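Local coordinates for N-terminal acetyltransferase B complex subunit MDM20 (Candida albicans, PDB 5K04), which probably acts as the non-catalytic, helical-repeat subunit of the NatB N-terminal acetyltransferase complex, scaffolding the catalytic subunit NAT3, at residues 146-150 and 175-179; 644-649 and 698-702; 200-205 and 217-221. One frame throughout, in Å; residues are numbered along the deposited sequence.

In the fold
All three interactions lie in a chain built of helices and loops, without strands, and follow one another along the sequence in the order 1, 3, 2. Interactions 1 and 3 lie on the same side of the chain's centre, their centres about 20 Å apart and nearest atoms about 7 Å apart, without touching. Helix 185-192 lies between them in sequence and takes side chains from both. Interaction 2 belongs to the C-terminal part on the opposite side, its centre about 69 Å from that of interaction 1 and about 71 Å from that of interaction 3. In segment 217-221, L217 packs on K5 of the NAT3 subunit, the catalytic partner of this complex with bound coenzyme A.

Interaction 1: residues 146-150 and 175-179; sequences TLWYA and LMEGL
L175 and Y149 meet at about a right angle: the CD1 methyl of the leucine comes obliquely to the tyrosine ring and reaches CD2 of Y149 at 3.6 Å. The other branch of L175 turns to T146, whose CG2 lies 3.9 Å from CD2 of L175. This methyl faces the neighbour because it stands anti to the backbone N of T146, which sets OG1 beside that N, where it hydrogen-bonds N137 OD1; threonine thus offers an apolar face here while its hydroxyl is satisfied elsewhere. A150 needs only its small CB, 4.0 Å from CB of L175, and its size lets the backbones come close at this point. The two segments belong to successive helices, 143-157 and 162-177, paired as a helical hairpin, consistent with the TPR-clan membership of the family. On the other flank, L147 and M176 also cross at about a right angle. The flexible thioether is bent at both outer torsions (chi2 -48°, chi3 -57°), which folds its end back toward helix 143-157: CE lies 3.5 Å from CD2 of L147, and SD of M176 settles 3.6 Å from CB of A150. Farther along the segment, L179 adds its branched tip, with CD1 3.7 Å from CD2 of L147 and the same methyl also beside CG2 of T146.

Interaction 2: residues 644-649 and 698-702; sequences LKTDKL and FGKEF
The carbonyl oxygen of K645, a residue whose backbone borders the F698 ring, is gripped by two amides of its own segment: K645 O lies 2.9 Å from K648 N and also 2.9 Å from L649 N. K645 thus occupies the N-cap position of the short helix 646-649, which follows helix 630-643 after a break at L644, and this corner of the all-helical fold is packed against the start of helix 698-703. At such a beginning the first amides lack an earlier turn to bond to; that of T646 is met by a water instead, with the water oxygen 3.0 Å from T646 N.

Two phenylalanines one turn apart supply the apolar surface that receives the corner. F698 points its ring at the break, and its CZ meets L644 C edge-on, near the ring plane, at 3.6 Å. The branched end of L649 crosses this ring at about a right angle, its CD1 3.5 Å from CZ of F698. The methyl of T646 rests against both rings. Its chi1 of 64° places OG1 between the backbone N and carbonyl carbon and leaves CG2 directed at the aromatics, obliquely to both: CG2 is 3.7 Å from CD1 of F698 and 3.4 Å from CE1 of F702. Threonine suits the place by presenting a methyl to the rings and a hydroxyl toward the E701 carboxylate, although the bond there is weak and the position of that carboxylate oxygen is doubtful.

Beyond the contact, helices 608-625 and 661-682 cover L649, and L669 of the latter also touches F702. L649 CB stands at the edge of the F702 ring, 4.2 Å from its CZ.

Interaction 3: residues 200-205 and 217-221; sequences IEQVLS and LLYMK
The ring of Y219 lies against L204, E201 and S205. The leucine and tyrosine side chains run alongside each other, pointing opposite ways, and CB of L204 is 3.6 Å from CD1 of Y219. This is the junction of a helical hairpin, since helix 213-225 follows 197-204 directly; over the short segments the axes come within 9.3 Å and run at 133° to each other, between crossed and antiparallel. With chi1 at -173°, the Y219 side chain is swung away from its backbone N and across to the partner helix. There CE1 of Y219 lies 3.7 Å from E201 O, and the phenol end reaches S205, with OH 3.5 Å from its CB. A flat, long residue can span the gap in this way while its hydroxyl stays near polar groups. Alongside, branched aliphatic side chains meet: those of I200 and L218 lie roughly perpendicular, with CG2 of I200 4.1 Å from CG of L218, and CD1 of L204 approaches CD2 of L218 more loosely, at 4.4 Å.

In the next shell, a water 2.7 Å from Y219 OH joins the phenol to OE2 of E201. The other carboxylate oxygen, OE1, is bonded to S228 OG and N226 ND2, which probably hold the carboxylate in place. Y235 meets the Y219 ring edge-to-face. S205 is itself tied to the preceding turn: its OG donates to Q202 O at 2.9 Å, approaching from 42° above the carbonyl plane.

Interaction 1: residues 146-150 and 175-179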
loop_
_atom_site.group_PDB
_atom_site.type_symbol
_atom_site.label_atom_id
_atom_site.label_comp_id
_atom_site.label_asym_id
_atom_site.label_seq_id
_atom_site.Cartn_x
_atom_site.Cartn_y
_atom_site.Cartn_z
ATOM N N THR A 146 12.774 -28.983 6.534
ATOM C CA THR A 146 13.938 -28.860 5.661
ATOM C C THR A 146 13.704 -27.788 4.601
ATOM O O THR A 146 14.606 -27.000 4.277
ATOM C CB THR A 146 14.247 -30.218 5.032
ATOM O OG1 THR A 146 14.438 -31.179 6.076
ATOM C CG2 THR A 146 15.506 -30.130 4.185
ATOM N N LEU A 147 12.481 -27.725 4.077
ATOM C CA LEU A 147 12.132 -26.707 3.094
ATOM C C LEU A 147 12.213 -25.312 3.703
ATOM O O LEU A 147 12.742 -24.386 3.080
ATOM C CB LEU A 147 10.725 -26.981 2.550
ATOM C CG LEU A 147 10.630 -28.218 1.657
ATOM C CD1 LEU A 147 9.221 -28.795 1.596
ATOM C CD2 LEU A 147 11.086 -27.821 0.260
ATOM N N TRP A 148 11.656 -25.148 4.912
ATOM C CA TRP A 148 11.771 -23.897 5.661
ATOM C C TRP A 148 13.217 -23.427 5.722
ATOM O O TRP A 148 13.555 -22.302 5.328
ATOM C CB TRP A 148 11.239 -24.096 7.083
ATOM C CG TRP A 148 9.742 -24.225 7.177
ATOM C CD1 TRP A 148 8.858 -24.311 6.140
ATOM C CD2 TRP A 148 8.951 -24.254 8.384
ATOM N NE1 TRP A 148 7.562 -24.397 6.626
ATOM C CE2 TRP A 148 7.592 -24.357 7.994
ATOM C CE3 TRP A 148 9.260 -24.198 9.748
ATOM C CZ2 TRP A 148 6.548 -24.425 8.921
ATOM C CZ3 TRP A 148 8.221 -24.262 10.676
ATOM C CH2 TRP A 148 6.881 -24.378 10.254
ATOM N N TYR A 149 14.080 -24.309 6.224
ATOM C CA TYR A 149 15.491 -24.000 6.403
ATOM C C TYR A 149 16.126 -23.585 5.079
ATOM O O TYR A 149 16.813 -22.563 5.006
ATOM C CB TYR A 149 16.160 -25.232 7.004
ATOM C CG TYR A 149 17.563 -25.046 7.487
ATOM C CD1 TYR A 149 18.004 -23.805 7.946
ATOM C CD2 TYR A 149 18.459 -26.118 7.495
ATOM C CE1 TYR A 149 19.303 -23.630 8.406
ATOM C CE2 TYR A 149 19.774 -25.953 7.961
ATOM C CZ TYR A 149 20.187 -24.705 8.418
ATOM O OH TYR A 149 21.473 -24.517 8.872
ATOM N N ALA A 150 15.849 -24.349 4.012
ATOM C CA ALA A 150 16.372 -24.054 2.678
ATOM C C ALA A 150 15.853 -22.723 2.159
ATOM O O ALA A 150 16.613 -21.896 1.633
ATOM C CB ALA A 150 15.980 -25.175 1.711
ATOM N N LEU A 175 20.370 -28.888 0.686
ATOM C CA LEU A 175 19.170 -29.269 1.430
ATOM C C LEU A 175 18.051 -29.692 0.493
ATOM O O LEU A 175 17.342 -30.669 0.759
ATOM C CB LEU A 175 18.693 -28.100 2.289
ATOM C CG LEU A 175 19.504 -27.797 3.535
ATOM C CD1 LEU A 175 19.181 -26.416 4.021
ATOM C CD2 LEU A 175 19.206 -28.847 4.597
ATOM N N MET A 176 17.861 -28.942 -0.600
ATOM C CA MET A 176 16.807 -29.259 -1.560
ATOM C C MET A 176 17.129 -30.537 -2.328
ATOM O O MET A 176 16.250 -31.380 -2.537
ATOM C CB MET A 176 16.576 -28.072 -2.515
ATOM C CG MET A 176 15.884 -26.831 -1.824
ATOM S SD MET A 176 14.471 -27.234 -0.851
ATOM C CE MET A 176 13.597 -28.030 -2.158
ATOM N N GLU A 177 18.392 -30.708 -2.737
ATOM C CA GLU A 177 18.783 -31.943 -3.406
ATOM C C GLU A 177 18.482 -33.153 -2.527
ATOM O O GLU A 177 18.070 -34.200 -3.040
ATOM C CB GLU A 177 20.264 -31.863 -3.822
ATOM C CG GLU A 177 20.490 -30.864 -5.011
ATOM C CD GLU A 177 21.953 -30.481 -5.317
ATOM O OE1 GLU A 177 22.876 -30.846 -4.548
ATOM O OE2 GLU A 177 22.168 -29.798 -6.354
ATOM N N GLY A 178 18.590 -33.004 -1.199
ATOM C CA GLY A 178 18.263 -34.081 -0.265
ATOM C C GLY A 178 16.799 -34.512 -0.273
ATOM O O GLY A 178 16.487 -35.590 0.246
ATOM N N LEU A 179 15.907 -33.706 -0.855
ATOM C CA LEU A 179 14.467 -33.958 -0.854
ATOM C C LEU A 179 13.971 -34.578 -2.153
ATOM O O LEU A 179 12.770 -34.831 -2.286
ATOM C CB LEU A 179 13.705 -32.663 -0.594
ATOM C CG LEU A 179 14.076 -32.018 0.741
ATOM C CD1 LEU A 179 13.358 -30.685 0.928
ATOM C CD2 LEU A 179 13.760 -32.988 1.878
#

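Interaction 2: residues 644-649 and 698-702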
loop_
_atom_site.group_PDB
_atom_site.type_symbol
_atom_site.label_atom_id
_atom_site.label_comp_id
_atom_site.label_asym_id
_atom_site.label_seq_id
_atom_site.Cartn_x
_atom_site.Cartn_y
_atom_site.Cartn_z
ATOM N N LEU A 644 6.508 34.117 21.027
ATOM C CA LEU A 644 5.108 33.774 21.296
ATOM C C LEU A 644 4.289 35.067 21.328
ATOM O O LEU A 644 3.834 35.553 22.369
ATOM C CB LEU A 644 4.982 32.982 22.587
ATOM C CG LEU A 644 5.330 31.498 22.485
ATOM C CD1 LEU A 644 4.840 30.738 23.717
ATOM C CD2 LEU A 644 4.727 30.937 21.228
ATOM N N LYS A 645 4.150 35.644 20.139
ATOM C CA LYS A 645 3.473 36.908 19.900
ATOM C C LYS A 645 2.938 36.860 18.479
ATOM O O LYS A 645 3.642 36.405 17.573
ATOM C CB LYS A 645 4.425 38.101 20.038
ATOM C CG LYS A 645 5.030 38.335 21.412
ATOM C CD LYS A 645 5.908 39.569 21.374
ATOM C CE LYS A 645 6.487 39.897 22.745
ATOM N NZ LYS A 645 7.583 40.933 22.665
ATOM N N THR A 646 1.708 37.353 18.279
ATOM C CA THR A 646 1.135 37.332 16.933
ATOM C C THR A 646 1.991 38.109 15.942
ATOM O O THR A 646 2.105 37.711 14.778
ATOM C CB THR A 646 -0.292 37.884 16.933
ATOM O OG1 THR A 646 -0.272 39.260 17.314
ATOM C CG2 THR A 646 -1.100 37.114 17.917
ATOM N N ASP A 647 2.609 39.208 16.390
ATOM C CA ASP A 647 3.488 39.975 15.513
ATOM C C ASP A 647 4.627 39.127 14.962
ATOM O O ASP A 647 5.131 39.413 13.875
ATOM C CB ASP A 647 4.033 41.192 16.253
ATOM C CG ASP A 647 3.006 42.308 16.359
ATOM O OD1 ASP A 647 2.112 42.372 15.483
ATOM O OD2 ASP A 647 3.099 43.122 17.309
ATOM N N LYS A 648 5.037 38.080 15.685
ATOM C CA LYS A 648 6.031 37.152 15.155
ATOM C C LYS A 648 5.394 35.975 14.432
ATOM O O LYS A 648 5.945 35.482 13.438
ATOM C CB LYS A 648 6.931 36.627 16.278
ATOM C CG LYS A 648 7.796 37.692 16.945
ATOM C CD LYS A 648 8.777 38.291 15.953
ATOM C CE LYS A 648 9.670 39.327 16.605
ATOM N NZ LYS A 648 10.745 39.742 15.659
ATOM N N LEU A 649 4.249 35.501 14.927
ATOM C CA LEU A 649 3.640 34.284 14.405
ATOM C C LEU A 649 2.799 34.519 13.155
ATOM O O LEU A 649 2.455 33.545 12.490
ATOM C CB LEU A 649 2.790 33.628 15.496
ATOM C CG LEU A 649 3.574 33.167 16.727
ATOM C CD1 LEU A 649 2.629 32.794 17.857
ATOM C CD2 LEU A 649 4.498 31.998 16.392
ATOM N N PHE A 698 -3.970 35.388 21.684
ATOM C CA PHE A 698 -3.821 34.944 20.298
ATOM C C PHE A 698 -5.167 34.894 19.586
ATOM O O PHE A 698 -5.303 35.364 18.450
ATOM C CB PHE A 698 -3.152 33.562 20.245
ATOM C CG PHE A 698 -1.665 33.586 20.495
ATOM C CD1 PHE A 698 -1.002 34.770 20.778
ATOM C CD2 PHE A 698 -0.930 32.422 20.445
ATOM C CE1 PHE A 698 0.363 34.778 20.994
ATOM C CE2 PHE A 698 0.428 32.425 20.660
ATOM C CZ PHE A 698 1.072 33.602 20.932
ATOM N N GLY A 699 -6.169 34.297 20.237
ATOM C CA GLY A 699 -7.463 34.137 19.593
ATOM C C GLY A 699 -8.074 35.470 19.215
ATOM O O GLY A 699 -8.505 35.666 18.076
ATOM N N LYS A 700 -8.087 36.416 20.161
ATOM C CA LYS A 700 -8.540 37.767 19.843
ATOM C C LYS A 700 -7.697 38.385 18.732
ATOM O O LYS A 700 -8.231 38.979 17.787
ATOM C CB LYS A 700 -8.495 38.641 21.096
ATOM C CG LYS A 700 -8.779 40.103 20.831
ATOM C CD LYS A 700 -8.749 40.913 22.117
ATOM C CE LYS A 700 -9.307 42.321 21.904
ATOM N NZ LYS A 700 -9.274 43.152 23.154
ATOM N N GLU A 701 -6.373 38.236 18.819
ATOM C CA GLU A 701 -5.497 38.943 17.891
ATOM C C GLU A 701 -5.597 38.371 16.476
ATOM O O GLU A 701 -5.532 39.132 15.501
ATOM C CB GLU A 701 -4.059 38.936 18.432
ATOM C CG GLU A 701 -3.887 39.918 19.623
ATOM C CD GLU A 701 -2.603 39.721 20.433
ATOM O OE1 GLU A 701 -1.846 38.772 20.168
ATOM O OE2 GLU A 701 -2.347 40.526 21.355
ATOM N N PHE A 702 -5.802 37.053 16.343
ATOM C CA PHE A 702 -5.926 36.462 15.007
ATOM C C PHE A 702 -7.306 36.729 14.397
ATOM O O PHE A 702 -7.420 36.958 13.187
ATOM C CB PHE A 702 -5.607 34.951 15.052
ATOM C CG PHE A 702 -4.124 34.642 14.940
ATOM C CD1 PHE A 702 -3.290 34.698 16.061
ATOM C CD2 PHE A 702 -3.556 34.349 13.714
ATOM C CE1 PHE A 702 -1.911 34.448 15.956
ATOM C CE2 PHE A 702 -2.179 34.095 13.594
ATOM C CZ PHE A 702 -1.355 34.139 14.720
HETATM O O HOH W 1 0.497 38.497 20.809
#

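Interaction 3: residues 200-205 and 217-221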
loop_
_atom_site.group_PDB
_atom_site.type_symbol
_atom_site.label_atom_id
_atom_site.label_comp_id
_atom_site.label_asym_id
_atom_site.label_seq_id
_atom_site.Cartn_x
_atom_site.Cartn_y
_atom_site.Cartn_z
ATOM N N ILE A 200 18.836 -24.300 -14.117
ATOM C CA ILE A 200 17.377 -24.188 -14.133
ATOM C C ILE A 200 16.796 -24.858 -15.382
ATOM O O ILE A 200 15.839 -25.638 -15.301
ATOM C CB ILE A 200 16.957 -22.709 -14.033
ATOM C CG1 ILE A 200 17.223 -22.157 -12.624
ATOM C CG2 ILE A 200 15.501 -22.531 -14.418
ATOM C CD1 ILE A 200 16.869 -20.689 -12.466
ATOM N N GLU A 201 17.352 -24.553 -16.561
ATOM C CA GLU A 201 16.847 -25.173 -17.788
ATOM C C GLU A 201 16.991 -26.685 -17.735
ATOM O O GLU A 201 16.064 -27.427 -18.082
ATOM C CB GLU A 201 17.575 -24.639 -19.026
ATOM C CG GLU A 201 17.033 -25.295 -20.305
ATOM C CD GLU A 201 17.688 -24.802 -21.597
ATOM O OE1 GLU A 201 18.654 -24.000 -21.525
ATOM O OE2 GLU A 201 17.232 -25.237 -22.686
ATOM N N GLN A 202 18.174 -27.151 -17.324
ATOM C CA GLN A 202 18.431 -28.580 -17.220
ATOM C C GLN A 202 17.462 -29.242 -16.239
ATOM O O GLN A 202 16.916 -30.310 -16.524
ATOM C CB GLN A 202 19.897 -28.792 -16.811
ATOM C CG GLN A 202 20.331 -30.221 -16.727
ATOM C CD GLN A 202 20.049 -30.986 -18.016
ATOM O OE1 GLN A 202 20.269 -30.480 -19.116
ATOM N NE2 GLN A 202 19.555 -32.212 -17.874
ATOM N N VAL A 203 17.206 -28.601 -15.097
ATOM C CA VAL A 203 16.297 -29.171 -14.104
ATOM C C VAL A 203 14.863 -29.166 -14.618
ATOM O O VAL A 203 14.196 -30.205 -14.655
ATOM C CB VAL A 203 16.413 -28.409 -12.774
ATOM C CG1 VAL A 203 15.340 -28.889 -11.782
ATOM C CG2 VAL A 203 17.794 -28.598 -12.198
ATOM N N LEU A 204 14.371 -27.993 -15.033
ATOM C CA LEU A 204 12.974 -27.868 -15.436
ATOM C C LEU A 204 12.645 -28.674 -16.693
ATOM O O LEU A 204 11.478 -29.010 -16.905
ATOM C CB LEU A 204 12.629 -26.397 -15.636
ATOM C CG LEU A 204 12.644 -25.571 -14.349
ATOM C CD1 LEU A 204 12.062 -24.181 -14.585
ATOM C CD2 LEU A 204 11.865 -26.310 -13.238
ATOM N N SER A 205 13.644 -28.997 -17.519
ATOM C CA SER A 205 13.413 -29.804 -18.711
ATOM C C SER A 205 13.175 -31.272 -18.383
ATOM O O SER A 205 12.716 -32.014 -19.252
ATOM C CB SER A 205 14.596 -29.700 -19.679
ATOM O OG SER A 205 15.707 -30.435 -19.193
ATOM N N LEU A 217 7.256 -19.553 -16.667
ATOM C CA LEU A 217 7.906 -18.274 -16.935
ATOM C C LEU A 217 9.390 -18.355 -16.630
ATOM O O LEU A 217 10.220 -17.853 -17.394
ATOM C CB LEU A 217 7.245 -17.169 -16.116
ATOM C CG LEU A 217 5.786 -16.878 -16.498
ATOM C CD1 LEU A 217 5.124 -15.843 -15.555
ATOM C CD2 LEU A 217 5.662 -16.447 -17.942
ATOM N N LEU A 218 9.735 -19.006 -15.517
ATOM C CA LEU A 218 11.130 -19.182 -15.138
ATOM C C LEU A 218 11.871 -20.035 -16.163
ATOM O O LEU A 218 13.018 -19.742 -16.516
ATOM C CB LEU A 218 11.189 -19.815 -13.752
ATOM C CG LEU A 218 12.578 -19.953 -13.132
ATOM C CD1 LEU A 218 13.233 -18.583 -12.923
ATOM C CD2 LEU A 218 12.488 -20.727 -11.825
ATOM N N TYR A 219 11.218 -21.091 -16.657
ATOM C CA TYR A 219 11.823 -21.938 -17.673
ATOM C C TYR A 219 12.122 -21.146 -18.941
ATOM O O TYR A 219 13.185 -21.310 -19.554
ATOM C CB TYR A 219 10.891 -23.115 -17.966
ATOM C CG TYR A 219 11.456 -24.174 -18.885
ATOM C CD1 TYR A 219 12.760 -24.629 -18.751
ATOM C CD2 TYR A 219 10.658 -24.753 -19.864
ATOM C CE1 TYR A 219 13.255 -25.614 -19.601
ATOM C CE2 TYR A 219 11.144 -25.729 -20.711
ATOM C CZ TYR A 219 12.444 -26.157 -20.583
ATOM O OH TYR A 219 12.934 -27.126 -21.432
ATOM N N MET A 220 11.182 -20.291 -19.360
ATOM C CA MET A 220 11.368 -19.538 -20.597
ATOM C C MET A 220 12.454 -18.480 -20.429
ATOM O O MET A 220 13.263 -18.264 -21.335
ATOM C CB MET A 220 10.038 -18.904 -21.040
ATOM C CG MET A 220 9.106 -19.865 -21.802
ATOM S SD MET A 220 7.745 -19.098 -22.627
ATOM C CE MET A 220 6.734 -18.880 -21.240
ATOM N N LYS A 221 12.493 -17.827 -19.262
ATOM C CA LYS A 221 13.527 -16.835 -18.986
ATOM C C LYS A 221 14.912 -17.471 -18.976
ATOM O O LYS A 221 15.879 -16.885 -19.476
ATOM C CB LYS A 221 13.234 -16.165 -17.646
ATOM C CG LYS A 221 14.295 -15.213 -17.190
ATOM C CD LYS A 221 13.977 -14.647 -15.813
ATOM C CE LYS A 221 15.064 -13.661 -15.413
ATOM N NZ LYS A 221 14.879 -13.147 -14.046
HETATM O O HOH W 2 15.460 -27.017 -22.501
#